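Local coordinates for putative redox protein (Lactobacillus casei, PDB 2QL8) that is a putative redox protein of the OsmC/Ohr family and probably works as an oxidoreductase, as in relatives that reduce organic hydroperoxides, at residues V105-D108 against T109-F113; E65-E68 against K69-L73. One frame throughout, in Å; residues are numbered along the deposited sequence. Where two conformers were deposited one is given.

The two contacts are a worked example of how the opposite ends of helices are closed. Contact 1 starts helix 107-120 at a largely exposed site, where a carboxylate caps backbone and hydroxyl donors and a salt bridge links two exposed side chains. Contact 2 finishes helix 48-70 at a partly buried site; there backbone carbonyls do the closing, a glycine turns the chain, and acidic side chains reach past the helix to other partners, some on the second subunit. With centres about 13 Å apart, the two ends join through side-chain packing: Phe113 of contact 1 meets Val67, His71 and Leu73 of contact 2.

Contact 1: residues V105-D108 against T109-F113; sequences VDFD and TAKAF
Asp106 OD2 is gripped twice by Thr109. The threonine hydroxyl donates to it, Thr109 OG1 lying 2.8 Å from Asp106 OD2 on the syn side but 29° out of the carboxylate plane, and the backbone N of Thr109 adds a weak bond to the same OD2 at 3.2 Å. Asp106 is thus the N-cap of helix 107-120, and its CG, placed between the backbone N and the carbonyl carbon (chi1 49°), folds back over the first turn to reach these donors. Its carbonyl works alongside: Ala110 N reaches Asp106 O at 3.0 Å in a nearly straight bond (165° at the hydrogen), after which Lys111 N to Phe107 O and Ala112 N to Asp108 O continue the helical pattern.

Val105, just before the cap, faces the first turn with an apolar branch. In the conformer described, Val105 CG2 lies 4.2 Å from Ala110 CB, an apolar pairing across the N-cap. The methyl of Thr109 sits beside Val105 CB and also lies over one face of the Phe113 ring, toward its rim and 3.6 Å above its plane, so this threonine offers its hydroxyl to the cap and its methyl to the packing. Phe113 itself leans on Leu64 and Val67 of helix 48-70.

Farther along, the Lys111 chain, bent at its third torsion, crosses Phe107 at a slant, and both side chains touch Thr137 of strand 133-137. Lys111 CD comes within 3.3 Å of Phe107 CE2, though Lys111 has a second conformer. The same course brings Lys111 NZ to 3.6 Å from Asp108 OD1, a long salt bridge. Two carboxylates therefore stand at the amino end of the helix, where they probably interact favourably with its dipole, while Lys111 is likely to offset part of the charge of Asp108.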
ATOM      1  N   VAL A 105     -27.825  -5.699  -3.986  0.50 31.57           N
ATOM      2  CA  VAL A 105     -28.583  -5.216  -2.841  0.50 29.41           C
ATOM      3  C   VAL A 105     -29.052  -3.766  -2.938  1.00 30.00           C
ATOM      4  O   VAL A 105     -28.547  -2.997  -3.751  1.00 30.55           O
ATOM      5  CB  VAL A 105     -27.726  -5.369  -1.579  1.00 28.61           C
ATOM      6  CG1 VAL A 105     -27.228  -6.799  -1.452  1.00 27.59           C
ATOM      7  CG2 VAL A 105     -26.540  -4.383  -1.613  1.00 25.74           C
ATOM      8  N   ASP A 106     -30.000  -3.410  -2.089  1.00 30.76           N
ATOM      9  CA  ASP A 106     -30.472  -2.045  -1.941  1.00 32.84           C
ATOM     10  C   ASP A 106     -29.335  -1.106  -1.482  1.00 31.82           C
ATOM     11  O   ASP A 106     -28.376  -1.535  -0.803  1.00 30.44           O
ATOM     12  CB  ASP A 106     -31.643  -2.041  -0.944  1.00 34.73           C
ATOM     13  CG  ASP A 106     -31.316  -2.825   0.360  1.00 39.49           C
ATOM     14  OD1 ASP A 106     -31.194  -4.157   0.377  1.00 33.88           O
ATOM     15  OD2 ASP A 106     -31.172  -2.050   1.353  1.00 43.99           O
ATOM     16  N   PHE A 107     -29.414   0.160  -1.867  1.00 30.87           N
ATOM     17  CA  PHE A 107     -28.347   1.122  -1.571  1.00 30.52           C
ATOM     18  C   PHE A 107     -28.046   1.253  -0.073  1.00 29.71           C
ATOM     19  O   PHE A 107     -26.897   1.364   0.328  1.00 28.58           O
ATOM     20  CB  PHE A 107     -28.638   2.491  -2.194  1.00 31.96           C
ATOM     21  CG  PHE A 107     -27.452   3.409  -2.209  1.00 29.55           C
ATOM     22  CD1 PHE A 107     -26.429   3.216  -3.132  1.00 31.68           C
ATOM     23  CD2 PHE A 107     -27.323   4.417  -1.283  1.00 30.99           C
ATOM     24  CE1 PHE A 107     -25.328   4.052  -3.146  1.00 31.64           C
ATOM     25  CE2 PHE A 107     -26.212   5.249  -1.288  1.00 34.62           C
ATOM     26  CZ  PHE A 107     -25.223   5.057  -2.231  1.00 30.58           C
ATOM     27  N   ASP A 108     -29.072   1.220   0.764  1.00 29.09           N
ATOM     28  CA  ASP A 108     -28.882   1.277   2.206  1.00 29.72           C
ATOM     29  C   ASP A 108     -28.053   0.107   2.741  1.00 25.33           C
ATOM     30  O   ASP A 108     -27.239   0.297   3.650  1.00 26.25           O
ATOM     31  CB  ASP A 108     -30.233   1.358   2.932  1.00 31.85           C
ATOM     32  CG  ASP A 108     -30.829   2.744   2.874  1.00 45.11           C
ATOM     33  OD1 ASP A 108     -30.184   3.700   2.341  1.00 47.56           O
ATOM     34  OD2 ASP A 108     -31.974   2.878   3.375  1.00 57.53           O
ATOM     35  N   THR A 109     -28.228  -1.076   2.157  1.00 23.96           N
ATOM     36  CA  THR A 109     -27.465  -2.269   2.537  1.00 23.50           C
ATOM     37  C   THR A 109     -26.011  -2.073   2.048  1.00 22.07           C
ATOM     38  O   THR A 109     -25.073  -2.362   2.772  1.00 22.02           O
ATOM     39  CB  THR A 109     -28.056  -3.612   1.971  1.00 23.58           C
ATOM     40  OG1 THR A 109     -29.383  -3.804   2.518  1.00 29.38           O
ATOM     41  CG2 THR A 109     -27.209  -4.826   2.267  1.00 26.25           C
ATOM     42  N   ALA A 110     -25.847  -1.583   0.821  1.00 22.78           N
ATOM     43  CA  ALA A 110     -24.501  -1.298   0.283  1.00 20.99           C
ATOM     44  C   ALA A 110     -23.770  -0.323   1.201  1.00 19.37           C
ATOM     45  O   ALA A 110     -22.561  -0.500   1.504  1.00 19.71           O
ATOM     46  CB  ALA A 110     -24.561  -0.766  -1.139  1.00 21.24           C
ATOM     47  N   LYS A 111     -24.472   0.696   1.670  1.00 19.47           N
ATOM     48  CA  LYS A 111     -23.884   1.683   2.589  0.70 20.35           C
ATOM     49  C   LYS A 111     -23.498   1.051   3.918  1.00 19.72           C
ATOM     50  O   LYS A 111     -22.413   1.293   4.437  1.00 19.68           O
ATOM     51  CB  LYS A 111     -24.788   2.888   2.850  0.70 22.55           C
ATOM     52  CG  LYS A 111     -25.023   3.752   1.637  0.70 25.01           C
ATOM     53  CD  LYS A 111     -25.674   5.068   2.003  0.70 30.13           C
ATOM     54  CE  LYS A 111     -27.142   4.943   2.294  0.70 32.27           C
ATOM     55  NZ  LYS A 111     -27.691   6.202   2.901  0.70 37.43           N
ATOM     56  N   ALA A 112     -24.365   0.212   4.473  1.00 18.33           N
ATOM     57  CA  ALA A 112     -24.100  -0.475   5.719  1.00 19.10           C
ATOM     58  C   ALA A 112     -22.871  -1.365   5.559  1.00 18.44           C
ATOM     59  O   ALA A 112     -22.013  -1.410   6.450  1.00 20.08           O
ATOM     60  CB  ALA A 112     -25.330  -1.280   6.149  1.00 20.62           C
ATOM     61  N   PHE A 113     -22.795  -2.087   4.443  1.00 17.46           N
ATOM     62  CA  PHE A 113     -21.636  -2.983   4.210  1.00 16.83           C
ATOM     63  C   PHE A 113     -20.371  -2.143   4.078  1.00 18.08           C
ATOM     64  O   PHE A 113     -19.298  -2.579   4.499  1.00 16.94           O
ATOM     65  CB  PHE A 113     -21.833  -3.840   2.958  1.00 17.99           C
ATOM     66  CG  PHE A 113     -22.823  -4.957   3.110  1.00 16.90           C
ATOM     67  CD1 PHE A 113     -23.577  -5.159   4.255  1.00 19.91           C
ATOM     68  CD2 PHE A 113     -22.975  -5.834   2.049  1.00 21.08           C
ATOM     69  CE1 PHE A 113     -24.475  -6.235   4.303  1.00 21.03           C
ATOM     70  CE2 PHE A 113     -23.884  -6.914   2.108  1.00 23.39           C
ATOM     71  CZ  PHE A 113     -24.595  -7.111   3.246  1.00 23.09           C
TER

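Contact 2: residues E65-E68 against K69-L73; sequences EAVE and KEHGL. With EDO (1,2-ethanediol), chain E.
A Schellman motif closes helix 48-70, with Glu68 O as its main acceptor. Leu73 N approaches Glu68 O from above the carbonyl plane at 2.9 Å, and His71 N adds a weak bond to it. A second bond of the motif joins Gly72 N to Lys69 O; Gly72 turns the chain at a positive phi of 74°, which favours glycine.

His71, at the last turn, lies alongside Val67 and points the same way. Its ring turns an edge to the helix, His71 CD2 standing 3.0 Å from Val67 O near the ring plane, and CG1 of Val67 packs close by. His71 ND1 shares a 2.8 Å hydrogen bond with O1 of a 1,2-ethanediol. In this OsmC/Ohr-family protein two helices pack together here, His71 NE2 bonding to Glu116 of helix 107-120 and Val67 touching Ile117.

Glu65 CG is anti to the backbone N (chi1 -176°), which sends the extended glutamate out beside the Lys69 chain, pointing the same way. Lys69 CE lies 3.8 Å from Glu65 CG, and Lys69 NZ stays 4.0 Å from Glu65 OE2, beyond a salt bridge. With an alanine in place of Glu65, Lys69 would probably lose its neighbouring negative charge, and Leu22 N of the second subunit the weak acceptor it finds in Glu65 OE1. Ala66 touches a bound benzoic acid, and Glu70 forms salt bridges to Arg120 of its own chain and to Arg89 of the second subunit.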
ATOM      1  N   GLU A  65     -16.191  -9.340   0.799  1.00 16.32           N
ATOM      2  CA  GLU A  65     -16.568 -10.732   0.536  1.00 18.37           C
ATOM      3  C   GLU A  65     -16.868 -11.461   1.852  1.00 16.33           C
ATOM      4  O   GLU A  65     -17.854 -12.210   1.971  1.00 18.45           O
ATOM      5  CB  GLU A  65     -15.492 -11.446  -0.290  1.00 20.04           C
ATOM      6  CG  GLU A  65     -15.892 -12.850  -0.655  1.00 21.61           C
ATOM      7  CD  GLU A  65     -14.984 -13.522  -1.682  1.00 25.26           C
ATOM      8  OE1 GLU A  65     -13.922 -12.993  -1.985  1.00 28.41           O
ATOM      9  OE2 GLU A  65     -15.375 -14.617  -2.179  1.00 35.85           O
ATOM     10  N   ALA A  66     -16.059 -11.213   2.875  1.00 15.83           N
ATOM     11  CA  ALA A  66     -16.280 -11.810   4.211  1.00 17.86           C
ATOM     12  C   ALA A  66     -17.605 -11.338   4.825  1.00 16.02           C
ATOM     13  O   ALA A  66     -18.391 -12.141   5.342  1.00 16.55           O
ATOM     14  CB  ALA A  66     -15.086 -11.520   5.182  1.00 17.54           C
ATOM     15  N   VAL A  67     -17.886 -10.039   4.713  1.00 15.42           N
ATOM     16  CA  VAL A  67     -19.142  -9.453   5.189  1.00 15.56           C
ATOM     17  C   VAL A  67     -20.355 -10.034   4.462  1.00 15.07           C
ATOM     18  O   VAL A  67     -21.333 -10.442   5.094  1.00 16.82           O
ATOM     19  CB  VAL A  67     -19.110  -7.902   5.171  1.00 15.46           C
ATOM     20  CG1 VAL A  67     -20.519  -7.295   5.401  1.00 17.50           C
ATOM     21  CG2 VAL A  67     -18.071  -7.377   6.185  1.00 15.88           C
ATOM     22  N   GLU A  68     -20.262 -10.113   3.152  1.00 14.96           N
ATOM     23  CA  GLU A  68     -21.316 -10.698   2.343  1.00 17.01           C
ATOM     24  C   GLU A  68     -21.619 -12.113   2.820  1.00 16.79           C
ATOM     25  O   GLU A  68     -22.781 -12.488   3.016  1.00 18.33           O
ATOM     26  CB  GLU A  68     -20.922 -10.722   0.865  1.00 18.10           C
ATOM     27  CG  GLU A  68     -20.964  -9.376   0.178  1.00 18.94           C
ATOM     28  CD  GLU A  68     -20.272  -9.416  -1.169  1.00 21.17           C
ATOM     29  OE1 GLU A  68     -19.199 -10.058  -1.245  1.00 23.83           O
ATOM     30  OE2 GLU A  68     -20.819  -8.832  -2.123  1.00 23.95           O
ATOM     31  N   LYS A  69     -20.565 -12.890   3.029  1.00 16.46           N
ATOM     32  CA  LYS A  69     -20.722 -14.295   3.465  1.00 16.62           C
ATOM     33  C   LYS A  69     -21.354 -14.403   4.856  1.00 16.16           C
ATOM     34  O   LYS A  69     -22.197 -15.258   5.088  1.00 17.13           O
ATOM     35  CB  LYS A  69     -19.423 -15.099   3.391  1.00 19.06           C
ATOM     36  CG  LYS A  69     -18.988 -15.396   1.979  1.00 25.14           C
ATOM     37  CD  LYS A  69     -17.675 -16.150   1.975  1.00 31.60           C
ATOM     38  CE  LYS A  69     -17.069 -16.199   0.566  1.00 35.94           C
ATOM     39  NZ  LYS A  69     -17.131 -17.534  -0.068  1.00 44.53           N
ATOM     40  N   GLU A  70     -20.981 -13.521   5.770  1.00 15.38           N
ATOM     41  CA  GLU A  70     -21.589 -13.479   7.098  1.00 15.55           C
ATOM     42  C   GLU A  70     -23.103 -13.180   7.018  1.00 14.41           C
ATOM     43  O   GLU A  70     -23.873 -13.585   7.903  1.00 15.92           O
ATOM     44  CB  GLU A  70     -20.901 -12.409   7.981  1.00 16.03           C
ATOM     45  CG  GLU A  70     -19.544 -12.846   8.438  1.00 15.66           C
ATOM     46  CD  GLU A  70     -18.701 -11.786   9.128  1.00 17.18           C
ATOM     47  OE1 GLU A  70     -19.201 -10.686   9.309  1.00 18.80           O
ATOM     48  OE2 GLU A  70     -17.545 -12.103   9.527  1.00 17.07           O
ATOM     49  N   HIS A  71     -23.510 -12.451   5.980  1.00 15.34           N
ATOM     50  CA  HIS A  71     -24.920 -12.146   5.694  1.00 16.09           C
ATOM     51  C   HIS A  71     -25.631 -13.173   4.790  1.00 15.37           C
ATOM     52  O   HIS A  71     -26.793 -12.992   4.419  1.00 18.22           O
ATOM     53  CB  HIS A  71     -25.000 -10.750   5.096  1.00 16.60           C
ATOM     54  CG  HIS A  71     -24.759  -9.670   6.091  1.00 17.57           C
ATOM     55  ND1 HIS A  71     -25.771  -9.022   6.768  1.00 23.08           N
ATOM     56  CD2 HIS A  71     -23.603  -9.099   6.508  1.00 20.42           C
ATOM     57  CE1 HIS A  71     -25.242  -8.118   7.580  1.00 21.97           C
ATOM     58  NE2 HIS A  71     -23.930  -8.149   7.444  1.00 22.35           N
ATOM     59  N   GLY A  72     -24.928 -14.241   4.431  1.00 15.82           N
ATOM     60  CA  GLY A  72     -25.499 -15.300   3.589  1.00 16.82           C
ATOM     61  C   GLY A  72     -25.674 -14.965   2.119  1.00 16.96           C
ATOM     62  O   GLY A  72     -26.501 -15.565   1.432  1.00 19.35           O
ATOM     63  N   LEU A  73     -24.893 -13.994   1.621  1.00 16.90           N
ATOM     64  CA  LEU A  73     -25.067 -13.430   0.293  1.00 18.38           C
ATOM     65  C   LEU A  73     -23.917 -13.866  -0.607  1.00 18.84           C
ATOM     66  O   LEU A  73     -22.794 -14.089  -0.163  1.00 18.81           O
ATOM     67  CB  LEU A  73     -25.154 -11.920   0.350  1.00 18.34           C
ATOM     68  CG  LEU A  73     -26.229 -11.284   1.201  1.00 18.67           C
ATOM     69  CD1 LEU A  73     -26.106  -9.783   1.086  1.00 21.30           C
ATOM     70  CD2 LEU A  73     -27.605 -11.801   0.764  1.00 23.03           C
TER
HETATM   71  C1  EDO E 145     -28.318  -7.816   4.192  1.00 26.60           C
HETATM   72  O1  EDO E 145     -28.049  -8.721   5.244  1.00 28.11           O
HETATM   73  C2  EDO E 145     -29.701  -7.279   4.374  1.00 28.99           C
HETATM   74  O2  EDO E 145     -30.606  -8.383   4.224  1.00 26.49           O